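Local coordinates for protein ESSB (Geobacillus thermodenitrificans, PDB 4ANO) that is an integral membrane component of the type VII secretion system, represented here by its cytoplasmic fragment, and probably takes part in protein export, at residues A[92-97]-A[149-154]; A[155-160]-A[175-180]; A[179-184]-A[195-200]. All coordinates share one frame; numbering follows the deposited sequence.

Contact 1: A[92-97]-A[149-154]; sequences IHLVSK and KATVLA
Leu94 and Val95 meet Thr151 and Val152 between two antiparallel helices, 84-98 and 141-155, in the helical part of a domain whose family belongs to the protein kinase clan. The segment axes come within 10.6 Å and their directions differ by 165°. This spacing leaves room for branched side chains between the backbones, and Leu94 and Val152 are the nearest residues by CA position.

The cross-contact is entirely apolar. Leu94 touches with one methyl: CD2 lies 3.9 Å from Thr151 CG2, the two side chains crossing at about a right angle. The same CD2 is more loosely placed against Val152, 4.4 Å from its CG2. Outside the pair, Leu94 also rests on Pro123 and Phe125 of strand 123-125.

The polar branch of Thr151 is turned to its own helix, where OG1 hydrogen-bonds to the carbonyl oxygen of Glu147. With chi1 at -60°, OG1 sits beside the backbone N and CG2 is left as the branch facing Leu94. A buried hydroxyl is thereby satisfied without a partner on helix 84-98.

Val95 and Val152 also cross nearly perpendicularly, methyl against methyl, with Val95 CG2 4.0 Å from Val152 CG2.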
loop_
_atom_site.group_PDB
_atom_site.type_symbol
_atom_site.label_atom_id
_atom_site.label_comp_id
_atom_site.label_asym_id
_atom_site.label_seq_id
_atom_site.Cartn_x
_atom_site.Cartn_y
_atom_site.Cartn_z
ATOM N N ILE A 92 3.844 -10.856 0.284
ATOM C CA ILE A 92 3.942 -11.452 -1.060
ATOM C C ILE A 92 2.770 -11.145 -2.000
ATOM O O ILE A 92 2.987 -10.750 -3.163
ATOM C CB ILE A 92 4.258 -12.993 -0.944
ATOM C CG1 ILE A 92 5.639 -13.196 -0.281
ATOM C CG2 ILE A 92 4.161 -13.675 -2.289
ATOM C CD1 ILE A 92 5.998 -14.687 0.023
ATOM N N HIS A 93 1.552 -11.275 -1.516
ATOM C CA HIS A 93 0.397 -10.878 -2.291
ATOM C C HIS A 93 0.438 -9.396 -2.656
ATOM O O HIS A 93 0.087 -9.040 -3.763
ATOM C CB HIS A 93 -0.905 -11.100 -1.529
ATOM C CG HIS A 93 -1.183 -12.530 -1.160
ATOM N ND1 HIS A 93 -1.666 -12.877 0.081
ATOM C CD2 HIS A 93 -1.072 -13.688 -1.856
ATOM C CE1 HIS A 93 -1.828 -14.191 0.149
ATOM N NE2 HIS A 93 -1.457 -14.710 -1.008
ATOM N N LEU A 94 0.843 -8.534 -1.736
ATOM C CA LEU A 94 1.026 -7.102 -2.050
ATOM C C LEU A 94 2.001 -6.879 -3.188
ATOM O O LEU A 94 1.721 -6.152 -4.163
ATOM C CB LEU A 94 1.505 -6.324 -0.789
ATOM C CG LEU A 94 1.775 -4.831 -1.073
ATOM C CD1 LEU A 94 0.545 -4.056 -1.478
ATOM C CD2 LEU A 94 2.324 -4.180 0.242
ATOM N N VAL A 95 3.134 -7.548 -3.123
ATOM C CA VAL A 95 4.184 -7.299 -4.134
ATOM C C VAL A 95 3.672 -7.855 -5.463
ATOM O O VAL A 95 3.800 -7.213 -6.470
ATOM C CB VAL A 95 5.538 -7.974 -3.731
ATOM C CG1 VAL A 95 6.557 -7.851 -4.855
ATOM C CG2 VAL A 95 6.058 -7.355 -2.431
ATOM N N SER A 96 2.984 -8.991 -5.434
ATOM C CA SER A 96 2.361 -9.530 -6.666
ATOM C C SER A 96 1.259 -8.664 -7.332
ATOM O O SER A 96 0.967 -8.817 -8.534
ATOM C CB SER A 96 1.856 -10.962 -6.428
ATOM O OG SER A 96 0.548 -10.959 -5.851
ATOM N N LYS A 97 0.659 -7.743 -6.574
ATOM C CA LYS A 97 -0.451 -6.924 -7.076
ATOM C C LYS A 97 0.026 -5.662 -7.742
ATOM O O LYS A 97 -0.643 -5.136 -8.632
ATOM C CB LYS A 97 -1.401 -6.539 -5.952
ATOM C CG LYS A 97 -2.437 -5.560 -6.361
ATOM C CD LYS A 97 -3.712 -5.733 -5.593
ATOM C CE LYS A 97 -4.504 -4.461 -5.688
ATOM N NZ LYS A 97 -4.945 -4.074 -7.081
ATOM N N LYS A 149 8.920 -1.541 -0.427
ATOM C CA LYS A 149 9.946 -2.084 0.490
ATOM C C LYS A 149 9.616 -1.609 1.928
ATOM O O LYS A 149 9.615 -2.424 2.880
ATOM C CB LYS A 149 11.332 -1.601 0.069
ATOM C CG LYS A 149 11.893 -2.357 -1.178
ATOM C CD LYS A 149 13.176 -1.607 -1.664
ATOM C CE LYS A 149 13.956 -2.384 -2.731
ATOM N NZ LYS A 149 15.059 -1.510 -3.300
ATOM N N ALA A 150 9.291 -0.318 2.056
ATOM C CA ALA A 150 9.036 0.238 3.383
ATOM C C ALA A 150 7.773 -0.397 3.958
ATOM O O ALA A 150 7.686 -0.654 5.168
ATOM C CB ALA A 150 8.945 1.720 3.365
ATOM N N THR A 151 6.737 -0.517 3.111
ATOM C CA THR A 151 5.432 -1.107 3.553
ATOM C C THR A 151 5.579 -2.579 3.966
ATOM O O THR A 151 5.085 -3.053 5.018
ATOM C CB THR A 151 4.354 -0.953 2.494
ATOM O OG1 THR A 151 4.202 0.456 2.271
ATOM C CG2 THR A 151 3.052 -1.593 3.006
ATOM N N VAL A 152 6.306 -3.334 3.162
ATOM C CA VAL A 152 6.564 -4.730 3.502
ATOM C C VAL A 152 7.404 -4.847 4.791
ATOM O O VAL A 152 7.047 -5.700 5.652
ATOM C CB VAL A 152 7.370 -5.331 2.319
ATOM C CG1 VAL A 152 8.043 -6.689 2.723
ATOM C CG2 VAL A 152 6.421 -5.539 1.134
ATOM N N LEU A 153 8.435 -4.013 4.953
ATOM C CA LEU A 153 9.202 -4.028 6.237
ATOM C C LEU A 153 8.343 -3.624 7.409
ATOM O O LEU A 153 8.391 -4.204 8.507
ATOM C CB LEU A 153 10.444 -3.150 6.178
ATOM C CG LEU A 153 11.484 -3.786 5.245
ATOM C CD1 LEU A 153 12.620 -2.845 4.875
ATOM C CD2 LEU A 153 11.971 -5.059 5.765
ATOM N N ALA A 154 7.523 -2.604 7.239
ATOM C CA ALA A 154 6.596 -2.231 8.298
ATOM C C ALA A 154 5.630 -3.386 8.659
ATOM O O ALA A 154 5.260 -3.540 9.821
ATOM C CB ALA A 154 5.818 -1.013 7.934
#

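Contact 2: A[155-160]-A[175-180]; sequences LTEGEY and SPIAKE
Glu157 reaches over to Ser175, the N-cap residue of helix 176-183, and so ties the loop after helix 141-155 to the start of a later helix. The backbones stay apart here: the closest CA atoms, those of Glu157 and Ala178, are 7.4 Å from each other, and one long side chain spans the interval.

The tight part lies at the carboxylate. A hydrogen bond from Ser175 OG to Glu157 OE2 is indicated, though the modelled 2.3 Å is implausibly short, and Glu157 was built in two conformers, so the exact geometry is doubtful. The same oxygen lies 3.5 Å from the methyl of Ala178, in the first turn of the helix. Glu157 gets there by extending CG away from its backbone N (chi1 -174°) and then bending at chi2. A carboxylate beside the N-terminal end of a helix would probably be stabilised by the helix dipole.

Away from Ser175 the contact is loose. Ile177 approaches only through CG2, 4.3 Å from Glu157 OE1, while the end of its side chain leads off to Lys196 and Trp197 on helix 187-207. A water supplements the direct contact at the other carboxylate oxygen: it donates to Glu157 OE2 at 2.7 Å and bridges to the backbone N of Ser175, from which it accepts at a long 3.3 Å.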
loop_
_atom_site.group_PDB
_atom_site.type_symbol
_atom_site.label_atom_id
_atom_site.label_comp_id
_atom_site.label_asym_id
_atom_site.label_seq_id
_atom_site.Cartn_x
_atom_site.Cartn_y
_atom_site.Cartn_z
ATOM N N LEU A 155 5.221 -4.175 7.686
ATOM C CA LEU A 155 4.264 -5.236 7.954
ATOM C C LEU A 155 4.938 -6.492 8.593
ATOM O O LEU A 155 4.318 -7.144 9.455
ATOM C CB LEU A 155 3.616 -5.618 6.644
ATOM C CG LEU A 155 2.562 -6.711 6.646
ATOM C CD1 LEU A 155 1.432 -6.218 7.547
ATOM C CD2 LEU A 155 2.053 -6.959 5.251
ATOM N N THR A 156 6.161 -6.793 8.163
ATOM C CA THR A 156 6.831 -8.077 8.447
ATOM C C THR A 156 7.773 -7.932 9.624
ATOM O O THR A 156 7.451 -8.357 10.691
ATOM C CB THR A 156 7.576 -8.649 7.215
ATOM O OG1 THR A 156 8.541 -7.690 6.718
ATOM C CG2 THR A 156 6.573 -8.938 6.080
ATOM N N GLU A 157 8.951 -7.380 9.380
ATOM C CA GLU A 157 9.944 -7.049 10.424
ATOM C C GLU A 157 9.298 -6.215 11.520
ATOM O O GLU A 157 9.389 -6.545 12.722
ATOM C CB GLU A 157 11.076 -6.247 9.804
ATOM C CG GLU A 157 12.238 -5.980 10.762
ATOM C CD GLU A 157 13.513 -6.733 10.378
ATOM O OE1 GLU A 157 13.471 -7.974 10.142
ATOM O OE2 GLU A 157 14.569 -6.056 10.333
ATOM N N GLY A 158 8.661 -5.138 11.091
ATOM C CA GLY A 158 7.938 -4.220 11.907
ATOM C C GLY A 158 8.700 -3.627 13.109
ATOM O O GLY A 158 8.108 -3.458 14.179
ATOM N N GLU A 159 9.984 -3.313 12.964
ATOM C CA GLU A 159 10.673 -2.685 14.092
ATOM C C GLU A 159 10.698 -1.157 13.980
ATOM O O GLU A 159 11.172 -0.468 14.881
ATOM C CB GLU A 159 12.070 -3.273 14.302
ATOM C CG GLU A 159 12.670 -2.976 15.702
ATOM C CD GLU A 159 11.976 -3.717 16.847
ATOM O OE1 GLU A 159 11.474 -4.843 16.631
ATOM O OE2 GLU A 159 11.942 -3.176 17.981
ATOM N N TYR A 160 10.167 -0.627 12.881
ATOM C CA TYR A 160 9.986 0.822 12.724
ATOM C C TYR A 160 8.697 1.073 11.917
ATOM O O TYR A 160 8.151 0.153 11.326
ATOM C CB TYR A 160 11.175 1.532 12.019
ATOM C CG TYR A 160 12.531 1.232 12.665
ATOM C CD1 TYR A 160 12.969 1.985 13.763
ATOM C CD2 TYR A 160 13.349 0.197 12.193
ATOM C CE1 TYR A 160 14.186 1.739 14.350
ATOM C CE2 TYR A 160 14.576 -0.074 12.784
ATOM C CZ TYR A 160 14.989 0.699 13.862
ATOM O OH TYR A 160 16.209 0.441 14.471
ATOM N N SER A 175 18.362 -5.297 9.703
ATOM C CA SER A 175 18.506 -6.763 9.903
ATOM C C SER A 175 18.898 -7.515 8.589
ATOM O O SER A 175 18.783 -6.947 7.504
ATOM C CB SER A 175 17.236 -7.332 10.501
ATOM O OG SER A 175 16.235 -7.487 9.513
ATOM N N PRO A 176 19.389 -8.779 8.677
ATOM C CA PRO A 176 19.877 -9.397 7.412
ATOM C C PRO A 176 18.859 -9.480 6.221
ATOM O O PRO A 176 19.168 -8.999 5.116
ATOM C CB PRO A 176 20.372 -10.771 7.862
ATOM C CG PRO A 176 20.809 -10.523 9.264
ATOM C CD PRO A 176 19.880 -9.521 9.861
ATOM N N ILE A 177 17.703 -10.110 6.440
ATOM C CA ILE A 177 16.651 -10.153 5.397
ATOM C C ILE A 177 16.126 -8.764 5.015
ATOM O O ILE A 177 15.856 -8.489 3.834
ATOM C CB ILE A 177 15.470 -11.112 5.757
ATOM C CG1 ILE A 177 14.745 -11.579 4.459
ATOM C CG2 ILE A 177 14.474 -10.421 6.745
ATOM C CD1 ILE A 177 15.310 -12.943 3.875
ATOM N N ALA A 178 15.949 -7.889 6.005
ATOM C CA ALA A 178 15.628 -6.518 5.704
ATOM C C ALA A 178 16.639 -5.960 4.724
ATOM O O ALA A 178 16.259 -5.359 3.718
ATOM C CB ALA A 178 15.573 -5.682 6.960
ATOM N N LYS A 179 17.929 -6.226 4.989
ATOM C CA LYS A 179 19.032 -5.703 4.160
ATOM C C LYS A 179 18.925 -6.221 2.750
ATOM O O LYS A 179 19.140 -5.484 1.794
ATOM C CB LYS A 179 20.433 -6.079 4.736
ATOM C CG LYS A 179 21.600 -5.550 3.838
ATOM C CD LYS A 179 22.997 -6.034 4.242
ATOM C CE LYS A 179 24.067 -5.227 3.481
ATOM N NZ LYS A 179 25.352 -5.401 4.183
ATOM N N GLU A 180 18.562 -7.489 2.640
ATOM C CA GLU A 180 18.306 -8.111 1.369
ATOM C C GLU A 180 17.154 -7.422 0.666
ATOM O O GLU A 180 17.200 -7.176 -0.548
ATOM C CB GLU A 180 17.939 -9.563 1.584
ATOM C CG GLU A 180 19.160 -10.460 1.676
ATOM C CD GLU A 180 18.804 -11.936 1.594
ATOM O OE1 GLU A 180 18.366 -12.381 0.503
ATOM O OE2 GLU A 180 18.987 -12.641 2.607
HETATM O O HOH W 1 15.583 -3.547 9.925
#

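Contact 3: A[179-184]-A[195-200]; sequences KELWQA and EKWVDE
Leu181 and Trp197, with Glu180 and Lys196 beside them, join the last two helices of the model, 176-183 and 187-207, which a short turn links into a helical hairpin. The contact is made by side chains alone. The nearest CA atoms, of Glu180 and Trp197, are still 10.2 Å apart, and the buried surface is correspondingly modest.

The charged pairs form a loose network on the more open side. Lys196 NZ stands 3.7 Å from Glu180 OE2 and 4.0 Å from Glu180 OE1, so it faces the carboxylate without gripping either oxygen: a long salt bridge. One helical turn further along its own helix, Glu200 OE2 is a second long partner of Lys196 NZ, at 3.6 Å. The two acidic groups are themselves 6.5 Å apart, measured between Glu180 OE2 and Glu200 OE2, and the ammonium lying between them would be expected to ease their mutual repulsion. Lys196 leaves its helix extended, then bends at chi3 (101°) and chi4 (-69°) to bring NZ into this position, its chain running roughly square to that of Glu180. Lys196 was modelled in two conformers, and these distances belong to one of them.

The apolar half lies deeper. Trp197 also packs on Ile88 of helix 84-98 and on Thr156, which places its indole where three parts of the fold converge. Leu181, for its part, leans on Leu153 of helix 141-155 and on Val193. Between the two residues one leucine methyl does the touching, and a gap of 4.2 Å separates Leu181 CD1 from Trp197 CZ3, the methyl coming obliquely to the six-membered ring.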
loop_
_atom_site.group_PDB
_atom_site.type_symbol
_atom_site.label_atom_id
_atom_site.label_comp_id
_atom_site.label_asym_id
_atom_site.label_seq_id
_atom_site.Cartn_x
_atom_site.Cartn_y
_atom_site.Cartn_z
ATOM N N LYS A 179 17.929 -6.226 4.989
ATOM C CA LYS A 179 19.032 -5.703 4.160
ATOM C C LYS A 179 18.925 -6.221 2.750
ATOM O O LYS A 179 19.140 -5.484 1.794
ATOM C CB LYS A 179 20.433 -6.079 4.736
ATOM C CG LYS A 179 21.600 -5.550 3.838
ATOM C CD LYS A 179 22.997 -6.034 4.242
ATOM C CE LYS A 179 24.067 -5.227 3.481
ATOM N NZ LYS A 179 25.352 -5.401 4.183
ATOM N N GLU A 180 18.562 -7.489 2.640
ATOM C CA GLU A 180 18.306 -8.111 1.369
ATOM C C GLU A 180 17.154 -7.422 0.666
ATOM O O GLU A 180 17.200 -7.176 -0.548
ATOM C CB GLU A 180 17.939 -9.563 1.584
ATOM C CG GLU A 180 19.160 -10.460 1.676
ATOM C CD GLU A 180 18.804 -11.936 1.594
ATOM O OE1 GLU A 180 18.366 -12.381 0.503
ATOM O OE2 GLU A 180 18.987 -12.641 2.607
ATOM N N LEU A 181 16.092 -7.124 1.415
ATOM C CA LEU A 181 14.956 -6.399 0.814
ATOM C C LEU A 181 15.303 -4.998 0.296
ATOM O O LEU A 181 15.024 -4.723 -0.874
ATOM C CB LEU A 181 13.755 -6.363 1.743
ATOM C CG LEU A 181 12.898 -7.589 2.042
ATOM C CD1 LEU A 181 12.269 -7.321 3.358
ATOM C CD2 LEU A 181 11.783 -7.746 1.043
ATOM N N TRP A 182 15.932 -4.124 1.100
ATOM C CA TRP A 182 16.399 -2.806 0.574
ATOM C C TRP A 182 17.321 -2.891 -0.621
ATOM O O TRP A 182 17.269 -2.018 -1.528
ATOM C CB TRP A 182 17.117 -1.975 1.637
ATOM C CG TRP A 182 16.214 -1.410 2.552
ATOM C CD1 TRP A 182 16.180 -1.608 3.892
ATOM C CD2 TRP A 182 15.132 -0.533 2.235
ATOM N NE1 TRP A 182 15.143 -0.902 4.446
ATOM C CE2 TRP A 182 14.471 -0.244 3.447
ATOM C CE3 TRP A 182 14.627 0.003 1.040
ATOM C CZ2 TRP A 182 13.352 0.583 3.500
ATOM C CZ3 TRP A 182 13.518 0.825 1.100
ATOM C CH2 TRP A 182 12.898 1.114 2.320
ATOM N N GLN A 183 18.181 -3.916 -0.592
ATOM C CA GLN A 183 19.147 -4.182 -1.649
ATOM C C GLN A 183 18.495 -4.454 -2.996
ATOM O O GLN A 183 19.050 -4.106 -4.036
ATOM C CB GLN A 183 20.029 -5.375 -1.274
ATOM C CG GLN A 183 21.196 -5.054 -0.407
ATOM C CD GLN A 183 22.092 -6.247 -0.268
ATOM O OE1 GLN A 183 22.477 -6.862 -1.261
ATOM N NE2 GLN A 183 22.403 -6.604 0.959
ATOM N N ALA A 184 17.318 -5.076 -2.964
ATOM C CA ALA A 184 16.702 -5.652 -4.161
ATOM C C ALA A 184 16.464 -4.561 -5.239
ATOM O O ALA A 184 16.047 -3.461 -4.928
ATOM C CB ALA A 184 15.423 -6.462 -3.776
ATOM N N GLU A 195 10.358 -14.736 -0.955
ATOM C CA GLU A 195 10.034 -16.138 -1.123
ATOM C C GLU A 195 10.977 -17.004 -0.327
ATOM O O GLU A 195 10.560 -17.982 0.293
ATOM C CB GLU A 195 10.048 -16.564 -2.567
ATOM C CG GLU A 195 9.009 -17.673 -2.772
ATOM C CD GLU A 195 7.625 -17.097 -2.940
ATOM O OE1 GLU A 195 7.477 -16.224 -3.816
ATOM O OE2 GLU A 195 6.698 -17.516 -2.225
ATOM N N LYS A 196 12.264 -16.660 -0.323
ATOM C CA LYS A 196 13.208 -17.422 0.502
ATOM C C LYS A 196 12.880 -17.241 1.991
ATOM O O LYS A 196 13.024 -18.194 2.805
ATOM C CB LYS A 196 14.669 -17.044 0.196
ATOM C CG LYS A 196 15.688 -18.023 0.771
ATOM C CD LYS A 196 17.122 -17.483 0.681
ATOM C CE LYS A 196 17.631 -16.915 2.012
ATOM N NZ LYS A 196 16.915 -15.647 2.366
ATOM N N TRP A 197 12.432 -16.038 2.348
ATOM C CA TRP A 197 12.018 -15.764 3.744
ATOM C C TRP A 197 10.788 -16.553 4.184
ATOM O O TRP A 197 10.781 -17.083 5.296
ATOM C CB TRP A 197 11.760 -14.290 3.940
ATOM C CG TRP A 197 11.629 -13.876 5.409
ATOM C CD1 TRP A 197 11.887 -14.612 6.550
ATOM C CD2 TRP A 197 11.314 -12.575 5.843
ATOM N NE1 TRP A 197 11.670 -13.842 7.669
ATOM C CE2 TRP A 197 11.313 -12.583 7.252
ATOM C CE3 TRP A 197 10.971 -11.401 5.174
ATOM C CZ2 TRP A 197 11.018 -11.453 7.991
ATOM C CZ3 TRP A 197 10.673 -10.297 5.900
ATOM C CH2 TRP A 197 10.705 -10.307 7.284
ATOM N N VAL A 198 9.770 -16.691 3.326
ATOM C CA VAL A 198 8.486 -17.309 3.793
ATOM C C VAL A 198 8.813 -18.807 3.982
ATOM O O VAL A 198 8.339 -19.421 4.956
ATOM C CB VAL A 198 7.278 -17.153 2.799
ATOM C CG1 VAL A 198 7.468 -17.972 1.555
ATOM C CG2 VAL A 198 5.910 -17.527 3.476
ATOM N N ASP A 199 9.643 -19.363 3.082
ATOM C CA ASP A 199 10.081 -20.780 3.203
ATOM C C ASP A 199 10.780 -21.015 4.544
ATOM O O ASP A 199 10.477 -21.970 5.261
ATOM C CB ASP A 199 11.038 -21.233 2.052
ATOM C CG ASP A 199 10.315 -21.445 0.705
ATOM O OD1 ASP A 199 9.063 -21.483 0.693
ATOM O OD2 ASP A 199 11.009 -21.546 -0.360
ATOM N N GLU A 200 11.702 -20.122 4.909
ATOM C CA GLU A 200 12.436 -20.235 6.155
ATOM C C GLU A 200 11.498 -20.194 7.335
ATOM O O GLU A 200 11.572 -21.021 8.299
ATOM C CB GLU A 200 13.478 -19.115 6.247
ATOM C CG GLU A 200 14.658 -19.349 5.323
ATOM C CD GLU A 200 15.654 -18.209 5.344
ATOM O OE1 GLU A 200 15.384 -17.151 5.982
ATOM O OE2 GLU A 200 16.724 -18.383 4.715
#

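In the fold
The three contacts form one continuous piece of helical packing, with centres 12 Å (contacts 1 and 2), 11 Å (1 and 3) and 9 Å (2 and 3) apart. Helix 141-155 and the loop after it connect contact 1 to contact 2, where Leu153 O probably accepts a hydrogen bond from Gly158 N at 2.8 Å. Lys149 makes the link to contact 3: its NZ lies 2.7 Å from Ala184 O and 2.9 Å from Trp182 O, at the end of helix 176-183. That helix is common to contacts 2 and 3, its first turn serving one and its later residues the other. Trp197 CH2 closes the group, 3.4 Å from Thr156 OG1.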